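Local coordinates for protein CCMAN5 (PDB 2XSG) that probably hydrolyses alpha-mannosidic linkages as a calcium-containing bacterial family 92 glycosidase, used to enable mannose-6-phosphate modification of yeast-produced human lysosomal enzymes, at residues A[594-599]-A[609-614]; A[687-692]-A[747-752]; A[694-699]-A[708-713]; A[718-723]-A[753-758]. All coordinates share one frame; numbering follows the deposited sequence.

Interaction 1 of 4, residues A[594-599]-A[609-614]; sequences APYLFN and KWARAI
Phe-598 and Trp-610 hold their ring planes nearly parallel, 16° apart, but slid so far past each other that they hardly overlap: the phenyl and five-ring centroids stand 5.5 Å apart, and contact falls to Phe-598 CE1 against Trp-610 CD1 at 3.6 Å. The broad indole suits this place because it also offers a polar atom: NE1 hydrogen-bonds to Glu-573, whose carboxylate forms a salt bridge with Lys-609. The lysine chain folds back to set CE 3.4 Å above one face of the indole of Trp-610.

One turn further along the helix, Ile-614 meets Pro-595 at about a right angle. With chi2 at 162° its chain runs out extended, and CD1 presses on Pro-595 CG at 3.4 Å, tighter than a usual carbon contact. The compact proline ring also reaches Trp-610, CB to CB 4.2 Å. Tyr-596 sets off away from the helix, yet its long ring returns its OH to 4.1 Å from Ala-611 CB, where alanine's small methyl allows the phenol close to the helix backbone; the ring itself stacks on Phe-678.

The 3-10 turn 594-596 and the residues after it pack on helix 604-616 mainly through apolar side chains, with Pro-595 O also bonded to Thr-607 OG1, as suits the helical catalytic domain of family 92, probably an (alpha/alpha)6 barrel.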
loop_
_atom_site.group_PDB
_atom_site.type_symbol
_atom_site.label_atom_id
_atom_site.label_comp_id
_atom_site.label_asym_id
_atom_site.label_seq_id
_atom_site.Cartn_x
_atom_site.Cartn_y
_atom_site.Cartn_z
ATOM N N ALA A 594 -16.247 -8.335 -1.791
ATOM C CA ALA A 594 -17.319 -9.165 -2.390
ATOM C C ALA A 594 -17.304 -10.645 -2.003
ATOM O O ALA A 594 -18.364 -11.225 -1.811
ATOM C CB ALA A 594 -17.375 -9.008 -3.891
ATOM N N PRO A 595 -16.108 -11.270 -1.894
ATOM C CA PRO A 595 -16.100 -12.676 -1.474
ATOM C C PRO A 595 -16.677 -12.945 -0.101
ATOM O O PRO A 595 -17.142 -14.047 0.152
ATOM C CB PRO A 595 -14.616 -13.050 -1.496
ATOM C CG PRO A 595 -14.003 -12.074 -2.463
ATOM C CD PRO A 595 -14.781 -10.827 -2.362
ATOM N N TYR A 596 -16.661 -11.940 0.770
ATOM C CA TYR A 596 -17.176 -12.085 2.123
ATOM C C TYR A 596 -18.660 -11.735 2.259
ATOM O O TYR A 596 -19.194 -11.757 3.369
ATOM C CB TYR A 596 -16.334 -11.253 3.105
ATOM C CG TYR A 596 -14.871 -11.651 3.132
ATOM C CD1 TYR A 596 -13.961 -11.092 2.237
ATOM C CD2 TYR A 596 -14.401 -12.590 4.054
ATOM C CE1 TYR A 596 -12.614 -11.461 2.251
ATOM C CE2 TYR A 596 -13.061 -12.969 4.072
ATOM C CZ TYR A 596 -12.176 -12.397 3.175
ATOM O OH TYR A 596 -10.848 -12.763 3.196
ATOM N N LEU A 597 -19.333 -11.421 1.153
ATOM C CA LEU A 597 -20.754 -11.050 1.249
ATOM C C LEU A 597 -21.730 -12.224 1.302
ATOM O O LEU A 597 -22.915 -12.045 1.599
ATOM C CB LEU A 597 -21.141 -10.048 0.158
ATOM C CG LEU A 597 -20.252 -8.797 0.132
ATOM C CD1 LEU A 597 -20.730 -7.810 -0.924
ATOM C CD2 LEU A 597 -20.183 -8.134 1.503
ATOM N N PHE A 598 -21.236 -13.424 1.014
ATOM C CA PHE A 598 -22.052 -14.623 1.151
ATOM C C PHE A 598 -22.508 -14.855 2.593
ATOM O O PHE A 598 -23.560 -15.468 2.810
ATOM C CB PHE A 598 -21.327 -15.850 0.591
ATOM C CG PHE A 598 -21.192 -15.847 -0.901
ATOM C CD1 PHE A 598 -19.948 -15.608 -1.499
ATOM C CD2 PHE A 598 -22.298 -16.092 -1.716
ATOM C CE1 PHE A 598 -19.798 -15.640 -2.891
ATOM C CE2 PHE A 598 -22.163 -16.122 -3.107
ATOM C CZ PHE A 598 -20.904 -15.886 -3.697
ATOM N N ASN A 599 -21.729 -14.350 3.561
ATOM C CA ASN A 599 -22.113 -14.346 4.974
ATOM C C ASN A 599 -23.427 -13.587 5.189
ATOM O O ASN A 599 -24.190 -13.891 6.096
ATOM C CB ASN A 599 -21.034 -13.664 5.829
ATOM C CG ASN A 599 -19.786 -14.509 6.017
ATOM O OD1 ASN A 599 -19.703 -15.649 5.562
ATOM N ND2 ASN A 599 -18.792 -13.935 6.695
ATOM N N LYS A 609 -15.203 -20.808 0.961
ATOM C CA LYS A 609 -14.659 -21.346 -0.286
ATOM C C LYS A 609 -13.891 -20.289 -1.064
ATOM O O LYS A 609 -12.730 -20.503 -1.445
ATOM C CB LYS A 609 -15.768 -21.924 -1.177
ATOM C CG LYS A 609 -15.237 -22.625 -2.448
ATOM C CD LYS A 609 -16.345 -23.072 -3.438
ATOM C CE LYS A 609 -17.081 -21.856 -4.012
ATOM N NZ LYS A 609 -18.023 -22.214 -5.102
ATOM N N TRP A 610 -14.542 -19.156 -1.301
ATOM C CA TRP A 610 -13.963 -18.102 -2.128
ATOM C C TRP A 610 -12.761 -17.427 -1.508
ATOM O O TRP A 610 -11.806 -17.098 -2.224
ATOM C CB TRP A 610 -15.031 -17.074 -2.537
ATOM C CG TRP A 610 -15.871 -17.634 -3.642
ATOM C CD1 TRP A 610 -17.191 -18.014 -3.575
ATOM C CD2 TRP A 610 -15.423 -17.949 -4.968
ATOM N NE1 TRP A 610 -17.589 -18.518 -4.796
ATOM C CE2 TRP A 610 -16.527 -18.483 -5.665
ATOM C CE3 TRP A 610 -14.199 -17.795 -5.646
ATOM C CZ2 TRP A 610 -16.443 -18.878 -7.000
ATOM C CZ3 TRP A 610 -14.115 -18.193 -6.972
ATOM C CH2 TRP A 610 -15.231 -18.725 -7.636
ATOM N N ALA A 611 -12.802 -17.232 -0.187
ATOM C CA ALA A 611 -11.646 -16.700 0.545
ATOM C C ALA A 611 -10.431 -17.618 0.397
ATOM O O ALA A 611 -9.349 -17.165 0.010
ATOM C CB ALA A 611 -11.974 -16.472 2.011
ATOM N N ARG A 612 -10.610 -18.908 0.666
ATOM C CA ARG A 612 -9.505 -19.843 0.503
ATOM C C ARG A 612 -9.030 -19.916 -0.958
ATOM O O ARG A 612 -7.821 -19.975 -1.212
ATOM C CB ARG A 612 -9.859 -21.233 1.057
ATOM C CG ARG A 612 -8.701 -22.228 1.045
ATOM C CD ARG A 612 -7.606 -21.893 2.045
ATOM N NE ARG A 612 -6.375 -22.663 1.814
ATOM C CZ ARG A 612 -5.771 -23.430 2.724
ATOM N NH1 ARG A 612 -6.254 -23.536 3.957
ATOM N NH2 ARG A 612 -4.642 -24.069 2.411
ATOM N N ALA A 613 -9.970 -19.871 -1.906
ATOM C CA ALA A 613 -9.656 -20.040 -3.341
ATOM C C ALA A 613 -8.894 -18.860 -3.961
ATOM O O ALA A 613 -7.837 -19.035 -4.599
ATOM C CB ALA A 613 -10.946 -20.327 -4.141
ATOM N N ILE A 614 -9.437 -17.659 -3.778
ATOM C CA ILE A 614 -8.824 -16.447 -4.334
ATOM C C ILE A 614 -7.401 -16.286 -3.817
ATOM O O ILE A 614 -6.495 -15.934 -4.570
ATOM C CB ILE A 614 -9.673 -15.174 -4.026
ATOM C CG1 ILE A 614 -11.023 -15.239 -4.756
ATOM C CG2 ILE A 614 -8.939 -13.861 -4.489
ATOM C CD1 ILE A 614 -12.098 -14.290 -4.189
#

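Interaction 2 of 4, residues A[687-692]-A[747-752]; sequences FQVGSP and LAFRMG
Ser-691 gives its hydroxyl to the backbone oxygen of Phe-719, and on the same OG rests the methyl of Met-751, CE at 4.0 Å. Small and polar, serine can bond a backbone carbonyl from a buried position while leaving room for the thioether end. OG stands anti to the backbone nitrogen of Ser-691, chi1 179°, on a CB that itself points away from strand 747-752, so it is Met-751 that comes to it. The methionine does this by bending at both chi2 (-60°) and chi3 (-73°), which curls its unbranched chain over the turn.

The rest of the meeting is apolar and centres on the Phe-749 ring. Val-689 and Phe-749 reach toward each other from opposite directions, with CG1 of the valine 3.8 Å from Phe-749 CZ. Pro-692 comes across at about a right angle and sets CG 3.6 Å from Phe-749 CD2, so Val-689 meets the CZ/CE1 part and Pro-692 the CD2/CE2 part of the ring, both obliquely.

Strand 686-689, of a small three-stranded antiparallel sheet, and the loop that follows it pack on one face of strand 746-752, of a mixed six-stranded sheet. Leu-747, Phe-749 and Met-751 point toward segment 687-692, while Ala-748 and the exposed Arg-750 take the other face, as expected of an extended strand. Val-709 and Val-721 of the neighbouring strands also touch Phe-749.

Behind the contact, Asn-599 ND2 donates to both Gln-688 OE1 and Val-689 O, tying strand 686-689 to the turn that follows 594-596. Gly-690, without a side chain, lets Tyr-596 pack against its CA.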
loop_
_atom_site.group_PDB
_atom_site.type_symbol
_atom_site.label_atom_id
_atom_site.label_comp_id
_atom_site.label_asym_id
_atom_site.label_seq_id
_atom_site.Cartn_x
_atom_site.Cartn_y
_atom_site.Cartn_z
ATOM N N PHE A 687 -15.613 -7.254 11.836
ATOM C CA PHE A 687 -14.858 -8.042 10.866
ATOM C C PHE A 687 -15.660 -9.265 10.514
ATOM O O PHE A 687 -16.296 -9.842 11.391
ATOM C CB PHE A 687 -13.485 -8.422 11.410
ATOM C CG PHE A 687 -12.631 -7.237 11.698
ATOM C CD1 PHE A 687 -11.875 -6.660 10.691
ATOM C CD2 PHE A 687 -12.622 -6.658 12.962
ATOM C CE1 PHE A 687 -11.113 -5.542 10.933
ATOM C CE2 PHE A 687 -11.847 -5.518 13.224
ATOM C CZ PHE A 687 -11.087 -4.973 12.205
ATOM N N GLN A 688 -15.656 -9.624 9.230
ATOM C CA GLN A 688 -16.333 -10.824 8.758
ATOM C C GLN A 688 -15.411 -12.045 8.781
ATOM O O GLN A 688 -14.230 -11.961 8.391
ATOM C CB GLN A 688 -16.900 -10.614 7.345
ATOM C CG GLN A 688 -18.085 -9.611 7.282
ATOM C CD GLN A 688 -19.361 -10.179 7.888
ATOM O OE1 GLN A 688 -19.661 -11.374 7.730
ATOM N NE2 GLN A 688 -20.120 -9.329 8.590
ATOM N N VAL A 689 -15.981 -13.180 9.199
ATOM C CA VAL A 689 -15.269 -14.447 9.281
ATOM C C VAL A 689 -15.112 -15.044 7.889
ATOM O O VAL A 689 -16.073 -15.079 7.105
ATOM C CB VAL A 689 -15.994 -15.440 10.216
ATOM C CG1 VAL A 689 -15.427 -16.852 10.065
ATOM C CG2 VAL A 689 -15.874 -14.974 11.669
ATOM N N GLY A 690 -13.892 -15.489 7.577
ATOM C CA GLY A 690 -13.608 -16.158 6.303
ATOM C C GLY A 690 -13.187 -17.605 6.490
ATOM O O GLY A 690 -13.884 -18.377 7.155
ATOM N N SER A 691 -12.042 -17.957 5.909
ATOM C CA SER A 691 -11.480 -19.298 6.022
ATOM C C SER A 691 -10.032 -19.219 6.508
ATOM O O SER A 691 -9.107 -19.174 5.687
ATOM C CB SER A 691 -11.573 -20.015 4.668
ATOM O OG SER A 691 -11.019 -21.325 4.723
ATOM N N PRO A 692 -9.821 -19.186 7.844
ATOM C CA PRO A 692 -8.449 -19.100 8.363
ATOM C C PRO A 692 -7.552 -20.171 7.744
ATOM O O PRO A 692 -7.949 -21.342 7.688
ATOM C CB PRO A 692 -8.592 -19.344 9.877
ATOM C CG PRO A 692 -10.040 -19.288 10.193
ATOM C CD PRO A 692 -10.843 -19.241 8.910
ATOM N N LEU A 747 -10.516 -17.729 19.535
ATOM C CA LEU A 747 -11.503 -18.108 18.523
ATOM C C LEU A 747 -11.030 -19.411 17.885
ATOM O O LEU A 747 -9.997 -19.450 17.221
ATOM C CB LEU A 747 -11.657 -16.997 17.485
ATOM C CG LEU A 747 -12.629 -17.146 16.301
ATOM C CD1 LEU A 747 -14.072 -17.183 16.777
ATOM C CD2 LEU A 747 -12.434 -15.998 15.327
ATOM N N ALA A 748 -11.778 -20.485 18.124
ATOM C CA ALA A 748 -11.386 -21.812 17.678
ATOM C C ALA A 748 -12.362 -22.367 16.656
ATOM O O ALA A 748 -13.528 -22.582 16.966
ATOM C CB ALA A 748 -11.286 -22.755 18.863
ATOM N N PHE A 749 -11.880 -22.617 15.448
ATOM C CA PHE A 749 -12.716 -23.223 14.423
ATOM C C PHE A 749 -12.430 -24.715 14.243
ATOM O O PHE A 749 -11.298 -25.151 14.411
ATOM C CB PHE A 749 -12.541 -22.501 13.089
ATOM C CG PHE A 749 -12.989 -21.077 13.111
ATOM C CD1 PHE A 749 -14.346 -20.762 13.165
ATOM C CD2 PHE A 749 -12.060 -20.046 13.072
ATOM C CE1 PHE A 749 -14.762 -19.438 13.187
ATOM C CE2 PHE A 749 -12.466 -18.730 13.101
ATOM C CZ PHE A 749 -13.819 -18.417 13.150
ATOM N N ARG A 750 -13.464 -25.482 13.913
ATOM C CA ARG A 750 -13.306 -26.874 13.486
ATOM C C ARG A 750 -13.523 -26.898 11.972
ATOM O O ARG A 750 -14.592 -26.523 11.483
ATOM C CB ARG A 750 -14.321 -27.776 14.215
ATOM C CG ARG A 750 -14.142 -29.297 14.027
ATOM C CD ARG A 750 -15.221 -30.107 14.807
ATOM N NE ARG A 750 -15.264 -29.738 16.231
ATOM C CZ ARG A 750 -16.127 -30.214 17.137
ATOM N NH1 ARG A 750 -17.063 -31.106 16.805
ATOM N NH2 ARG A 750 -16.053 -29.785 18.398
ATOM N N MET A 751 -12.498 -27.307 11.227
ATOM C CA MET A 751 -12.541 -27.280 9.757
ATOM C C MET A 751 -12.862 -28.642 9.166
ATOM O O MET A 751 -12.642 -29.667 9.805
ATOM C CB MET A 751 -11.216 -26.781 9.204
ATOM C CG MET A 751 -10.708 -25.507 9.839
ATOM S SD MET A 751 -11.848 -24.117 9.632
ATOM C CE MET A 751 -11.674 -23.690 7.910
ATOM N N GLY A 752 -13.376 -28.652 7.939
ATOM C CA GLY A 752 -13.725 -29.898 7.257
ATOM C C GLY A 752 -13.771 -29.696 5.755
ATOM O O GLY A 752 -13.701 -28.568 5.255
#

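Interaction 3 of 4, residues A[694-699]-A[708-713]; sequences FDSTTI and TVTADG
Thr-697 and Val-709 form an antiparallel hydrogen-bonded pair, closed by Thr-697 N to Val-709 O at 2.9 Å and Val-709 N to Thr-697 O at 3.0 Å. A third bond, Ala-711 N to Asp-695 O at 3.0 Å, is equally short and straight, but its donor lies 46° out of the carbonyl plane, consistent with the helical backbone angles of Asp-695.

On the buried face, Thr-697 CB lies 3.9 Å from Val-709 CG1. That methyl sits between the backbone nitrogen and carbonyl carbon of its own residue, chi1 62°, which carries it over the partner strand. Both residues are beta-branched, a shape that favours extended backbone. The other face holds Ser-696, Thr-698, Thr-708 and Thr-710, partly exposed. Thr-698 and Thr-708 lie side by side, the OG1 of Thr-698 3.6 Å from CG2 of Thr-708, hydroxyl against methyl.

Next come the waters. One donates to both Phe-694 O and Val-709 O, the latter already bonded to Thr-697. Another accepts from Gly-713 N, 2.9 Å away, and donates to Asp-695 OD2, while OD1 of that aspartate bonds to Ser-298. Asp-695 and Ser-696 both face Asp-296, a classic beta bulge; strand 293-296 flanks the hairpin there.

The direct bonds are all between backbone atoms, so the pairing probably depends little on side-chain charge. Asp-712 OD2, 6.9 Å from Asp-695 OD2, might slightly raise the proton affinity of Asp-695, an effect that the bonds to OD1 and OD2 of Asp-695 would probably oppose.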
loop_
_atom_site.group_PDB
_atom_site.type_symbol
_atom_site.label_atom_id
_atom_site.label_comp_id
_atom_site.label_asym_id
_atom_site.label_seq_id
_atom_site.Cartn_x
_atom_site.Cartn_y
_atom_site.Cartn_z
ATOM N N PHE A 694 -4.387 -21.248 8.650
ATOM C CA PHE A 694 -3.387 -21.964 9.449
ATOM C C PHE A 694 -3.959 -22.642 10.687
ATOM O O PHE A 694 -4.982 -22.209 11.231
ATOM C CB PHE A 694 -2.246 -21.018 9.833
ATOM C CG PHE A 694 -1.607 -20.328 8.648
ATOM C CD1 PHE A 694 -0.955 -21.057 7.668
ATOM C CD2 PHE A 694 -1.662 -18.954 8.513
ATOM C CE1 PHE A 694 -0.365 -20.415 6.569
ATOM C CE2 PHE A 694 -1.078 -18.307 7.419
ATOM C CZ PHE A 694 -0.426 -19.035 6.458
ATOM N N ASP A 695 -3.291 -23.706 11.123
ATOM C CA ASP A 695 -3.709 -24.465 12.302
ATOM C C ASP A 695 -3.843 -23.569 13.528
ATOM O O ASP A 695 -4.798 -23.696 14.280
ATOM C CB ASP A 695 -2.733 -25.613 12.587
ATOM C CG ASP A 695 -2.636 -26.574 11.436
ATOM O OD1 ASP A 695 -2.294 -26.108 10.328
ATOM O OD2 ASP A 695 -2.916 -27.783 11.635
ATOM N N SER A 696 -2.878 -22.674 13.715
ATOM C CA SER A 696 -2.931 -21.674 14.770
ATOM C C SER A 696 -2.310 -20.370 14.258
ATOM O O SER A 696 -1.265 -20.397 13.589
ATOM C CB SER A 696 -2.181 -22.167 16.020
ATOM O OG SER A 696 -2.204 -21.186 17.055
ATOM N N THR A 697 -2.965 -19.248 14.552
ATOM C CA THR A 697 -2.418 -17.915 14.281
ATOM C C THR A 697 -2.588 -17.040 15.542
ATOM O O THR A 697 -3.710 -16.887 16.031
ATOM C CB THR A 697 -3.075 -17.294 13.038
ATOM O OG1 THR A 697 -2.670 -18.034 11.872
ATOM C CG2 THR A 697 -2.699 -15.830 12.883
ATOM N N THR A 698 -1.476 -16.524 16.079
ATOM C CA THR A 698 -1.461 -15.752 17.337
ATOM C C THR A 698 -0.968 -14.324 17.096
ATOM O O THR A 698 0.158 -14.107 16.631
ATOM C CB THR A 698 -0.554 -16.430 18.426
ATOM O OG1 THR A 698 -1.016 -17.764 18.685
ATOM C CG2 THR A 698 -0.552 -15.646 19.728
ATOM N N ILE A 699 -1.812 -13.357 17.424
ATOM C CA ILE A 699 -1.420 -11.955 17.397
ATOM C C ILE A 699 -1.135 -11.512 18.825
ATOM O O ILE A 699 -2.042 -11.500 19.661
ATOM C CB ILE A 699 -2.501 -11.046 16.754
ATOM C CG1 ILE A 699 -2.880 -11.560 15.352
ATOM C CG2 ILE A 699 -1.999 -9.578 16.714
ATOM C CD1 ILE A 699 -4.181 -10.880 14.739
ATOM N N THR A 708 -5.895 -15.361 19.672
ATOM C CA THR A 708 -5.543 -16.633 19.070
ATOM C C THR A 708 -6.718 -17.147 18.275
ATOM O O THR A 708 -7.811 -17.330 18.810
ATOM C CB THR A 708 -5.052 -17.648 20.136
ATOM O OG1 THR A 708 -4.124 -16.995 21.006
ATOM C CG2 THR A 708 -4.356 -18.843 19.495
ATOM N N VAL A 709 -6.500 -17.339 16.980
ATOM C CA VAL A 709 -7.485 -17.987 16.140
ATOM C C VAL A 709 -6.911 -19.325 15.696
ATOM O O VAL A 709 -5.818 -19.381 15.126
ATOM C CB VAL A 709 -7.951 -17.091 14.956
ATOM C CG1 VAL A 709 -6.798 -16.723 14.002
ATOM C CG2 VAL A 709 -9.098 -17.764 14.178
ATOM N N THR A 710 -7.630 -20.402 16.002
ATOM C CA THR A 710 -7.232 -21.745 15.559
ATOM C C THR A 710 -8.208 -22.330 14.540
ATOM O O THR A 710 -9.408 -22.019 14.545
ATOM C CB THR A 710 -7.092 -22.743 16.735
ATOM O OG1 THR A 710 -8.219 -22.608 17.609
ATOM C CG2 THR A 710 -5.801 -22.500 17.500
ATOM N N ALA A 711 -7.678 -23.186 13.673
ATOM C CA ALA A 711 -8.472 -23.845 12.649
ATOM C C ALA A 711 -8.124 -25.328 12.692
ATOM O O ALA A 711 -7.225 -25.810 11.994
ATOM C CB ALA A 711 -8.205 -23.225 11.272
ATOM N N ASP A 712 -8.832 -26.040 13.560
ATOM C CA ASP A 712 -8.499 -27.421 13.856
ATOM C C ASP A 712 -8.793 -28.302 12.657
ATOM O O ASP A 712 -9.883 -28.270 12.115
ATOM C CB ASP A 712 -9.240 -27.879 15.110
ATOM C CG ASP A 712 -8.628 -27.301 16.373
ATOM O OD1 ASP A 712 -9.211 -26.361 16.977
ATOM O OD2 ASP A 712 -7.530 -27.778 16.751
ATOM N N GLY A 713 -7.791 -29.049 12.209
ATOM C CA GLY A 713 -7.949 -29.864 11.011
ATOM C C GLY A 713 -7.930 -29.130 9.670
ATOM O O GLY A 713 -8.221 -29.735 8.654
HETATM O O HOH W 1 -6.216 -19.984 12.234
HETATM O O HOH W 2 -5.162 -28.555 13.432
#

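Interaction 4 of 4, residues A[718-723]-A[753-758]; sequences AFYVQS and EQPSDW
Ser-756 and Val-721 are joined by a direct hydrogen bond, OG to the valine O at 2.7 Å, placed in the carbonyl plane on a lone pair. The same OG accepts from Trp-758 N at 3.0 Å, forming an ST turn; serine suits the spot because its one hydroxyl can give to the strand and receive from its own loop. A water accepts from Ser-756 N and probably donates to Val-721 O, a second link between the same residues.

In the fold, this fastens the C-terminal tail that follows strand 746-752 alongside strand 720-726, the neighbour of 746-752 in the mixed sheet. Gln-722 and Ser-723 both face Arg-750, a classic beta bulge.

Two CH-pi contacts add to the polar links. The ring of Pro-755 lies alongside Tyr-720, CD 3.9 Å from the phenol centroid and over its face; Phe-719 CE1 lies over the opposite face, toward its rim. Val-721 CG1 lies over the indole of Trp-758, 3.9 Å from the six-ring centroid. A chi1 of 176° extends the Trp-758 side chain away from its own nitrogen and lays the broad ring against the strand, and NE1 bonds to Phe-731 O.

Apolar and carbonyl contacts fill in the edges: Ala-718 CB meets Glu-753 CG at 3.9 Å, and Glu-753 O lies near the plane of the Tyr-720 ring, 3.6 Å from CD2.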
loop_
_atom_site.group_PDB
_atom_site.type_symbol
_atom_site.label_atom_id
_atom_site.label_comp_id
_atom_site.label_asym_id
_atom_site.label_seq_id
_atom_site.Cartn_x
_atom_site.Cartn_y
_atom_site.Cartn_z
ATOM N N ALA A 718 -9.597 -28.952 3.494
ATOM C CA ALA A 718 -10.494 -28.696 4.617
ATOM C C ALA A 718 -10.516 -27.207 4.957
ATOM O O ALA A 718 -9.912 -26.765 5.935
ATOM C CB ALA A 718 -10.112 -29.548 5.841
ATOM N N PHE A 719 -11.246 -26.445 4.150
ATOM C CA PHE A 719 -11.286 -24.991 4.294
ATOM C C PHE A 719 -12.676 -24.460 4.680
ATOM O O PHE A 719 -12.910 -23.254 4.652
ATOM C CB PHE A 719 -10.767 -24.322 3.007
ATOM C CG PHE A 719 -11.439 -24.812 1.756
ATOM C CD1 PHE A 719 -12.718 -24.377 1.421
ATOM C CD2 PHE A 719 -10.794 -25.722 0.911
ATOM C CE1 PHE A 719 -13.349 -24.840 0.266
ATOM C CE2 PHE A 719 -11.409 -26.178 -0.242
ATOM C CZ PHE A 719 -12.693 -25.743 -0.566
ATOM N N TYR A 720 -13.600 -25.365 5.008
ATOM C CA TYR A 720 -14.965 -24.991 5.426
ATOM C C TYR A 720 -15.062 -25.112 6.932
ATOM O O TYR A 720 -14.567 -26.085 7.518
ATOM C CB TYR A 720 -16.024 -25.917 4.820
ATOM C CG TYR A 720 -16.219 -25.847 3.312
ATOM C CD1 TYR A 720 -16.868 -24.765 2.728
ATOM C CD2 TYR A 720 -15.785 -26.879 2.484
ATOM C CE1 TYR A 720 -17.056 -24.694 1.378
ATOM C CE2 TYR A 720 -15.973 -26.820 1.101
ATOM C CZ TYR A 720 -16.628 -25.719 0.562
ATOM O OH TYR A 720 -16.837 -25.615 -0.796
ATOM N N VAL A 721 -15.703 -24.130 7.565
ATOM C CA VAL A 721 -15.937 -24.166 9.009
ATOM C C VAL A 721 -17.084 -25.132 9.306
ATOM O O VAL A 721 -18.102 -25.084 8.643
ATOM C CB VAL A 721 -16.223 -22.763 9.572
ATOM C CG1 VAL A 721 -16.586 -22.829 11.051
ATOM C CG2 VAL A 721 -15.010 -21.848 9.338
ATOM N N GLN A 722 -16.879 -26.039 10.267
ATOM C CA GLN A 722 -17.909 -27.015 10.660
ATOM C C GLN A 722 -18.601 -26.584 11.943
ATOM O O GLN A 722 -19.777 -26.858 12.138
ATOM C CB GLN A 722 -17.298 -28.408 10.869
ATOM C CG GLN A 722 -16.455 -28.892 9.709
ATOM C CD GLN A 722 -17.236 -28.980 8.389
ATOM O OE1 GLN A 722 -16.915 -28.288 7.406
ATOM N NE2 GLN A 722 -18.247 -29.835 8.357
ATOM N N SER A 723 -17.844 -25.941 12.827
ATOM C CA SER A 723 -18.359 -25.446 14.096
ATOM C C SER A 723 -17.317 -24.497 14.649
ATOM O O SER A 723 -16.192 -24.450 14.131
ATOM C CB SER A 723 -18.614 -26.595 15.082
ATOM O OG SER A 723 -17.400 -27.021 15.668
ATOM N N GLU A 753 -13.906 -30.792 5.033
ATOM C CA GLU A 753 -13.766 -30.783 3.590
ATOM C C GLU A 753 -15.085 -30.503 2.860
ATOM O O GLU A 753 -15.087 -30.315 1.639
ATOM C CB GLU A 753 -13.135 -32.100 3.121
ATOM C CG GLU A 753 -11.670 -32.228 3.553
ATOM C CD GLU A 753 -10.967 -33.444 2.986
ATOM O OE1 GLU A 753 -11.394 -33.950 1.925
ATOM O OE2 GLU A 753 -9.962 -33.880 3.599
ATOM N N GLN A 754 -16.189 -30.471 3.608
ATOM C CA GLN A 754 -17.505 -30.206 3.033
ATOM C C GLN A 754 -18.135 -28.951 3.618
ATOM O O GLN A 754 -17.890 -28.635 4.771
ATOM C CB GLN A 754 -18.451 -31.400 3.259
ATOM C CG GLN A 754 -17.810 -32.792 3.146
ATOM C CD GLN A 754 -17.316 -33.091 1.749
ATOM O OE1 GLN A 754 -17.861 -32.584 0.764
ATOM N NE2 GLN A 754 -16.276 -33.934 1.647
ATOM N N PRO A 755 -18.958 -28.232 2.822
ATOM C CA PRO A 755 -19.738 -27.108 3.359
ATOM C C PRO A 755 -20.652 -27.556 4.504
ATOM O O PRO A 755 -21.225 -28.663 4.458
ATOM C CB PRO A 755 -20.619 -26.652 2.174
ATOM C CG PRO A 755 -20.083 -27.297 0.977
ATOM C CD PRO A 755 -19.206 -28.462 1.385
ATOM N N SER A 756 -20.793 -26.699 5.512
ATOM C CA SER A 756 -21.727 -26.945 6.609
ATOM C C SER A 756 -22.703 -25.771 6.717
ATOM O O SER A 756 -22.530 -24.743 6.041
ATOM C CB SER A 756 -20.969 -27.148 7.927
ATOM O OG SER A 756 -20.691 -25.908 8.553
ATOM N N ASP A 757 -23.716 -25.920 7.570
ATOM C CA ASP A 757 -24.649 -24.838 7.859
ATOM C C ASP A 757 -24.220 -23.991 9.084
ATOM O O ASP A 757 -25.017 -23.199 9.607
ATOM C CB ASP A 757 -26.090 -25.389 8.006
ATOM C CG ASP A 757 -26.240 -26.377 9.163
ATOM O OD1 ASP A 757 -25.260 -26.626 9.911
ATOM O OD2 ASP A 757 -27.359 -26.917 9.336
ATOM N N TRP A 758 -22.970 -24.136 9.532
ATOM C CA TRP A 758 -22.442 -23.248 10.590
ATOM C C TRP A 758 -22.617 -21.787 10.198
ATOM O O TRP A 758 -22.341 -21.412 9.064
ATOM C CB TRP A 758 -20.950 -23.483 10.894
ATOM C CG TRP A 758 -20.448 -22.479 11.907
ATOM C CD1 TRP A 758 -20.613 -22.544 13.269
ATOM C CD2 TRP A 758 -19.767 -21.233 11.648
ATOM N NE1 TRP A 758 -20.057 -21.444 13.867
ATOM C CE2 TRP A 758 -19.526 -20.623 12.904
ATOM C CE3 TRP A 758 -19.317 -20.588 10.486
ATOM C CZ2 TRP A 758 -18.865 -19.388 13.033
ATOM C CZ3 TRP A 758 -18.646 -19.358 10.610
ATOM C CH2 TRP A 758 -18.429 -18.773 11.885
HETATM O O HOH W 3 -19.078 -24.269 6.046
#

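Interactions 2, 3 and 4 all reach one mixed sheet, in which strand 746-752 stands between 706-712 and 720-726. Phe-749 N to Thr-710 O (2.7 Å) connects interactions 2 and 3, and Ser-691 OG to Phe-719 O (2.7 Å) connects 2 and 4; the centre of interaction 2 lies about 9 Å from each of theirs. Interaction 1 is the helical neighbour: Asn-599 ND2 reaches Gln-688 OE1 at 2.9 Å, and Arg-612 CG packs on Phe-719 CB at 3.5 Å. Along the chain, interaction 3 is nested within the loop closed by 2. The calcium, held by Asn-588, Glu-589 and Asp-662, lies about 14 Å from the Ile-614 side chain.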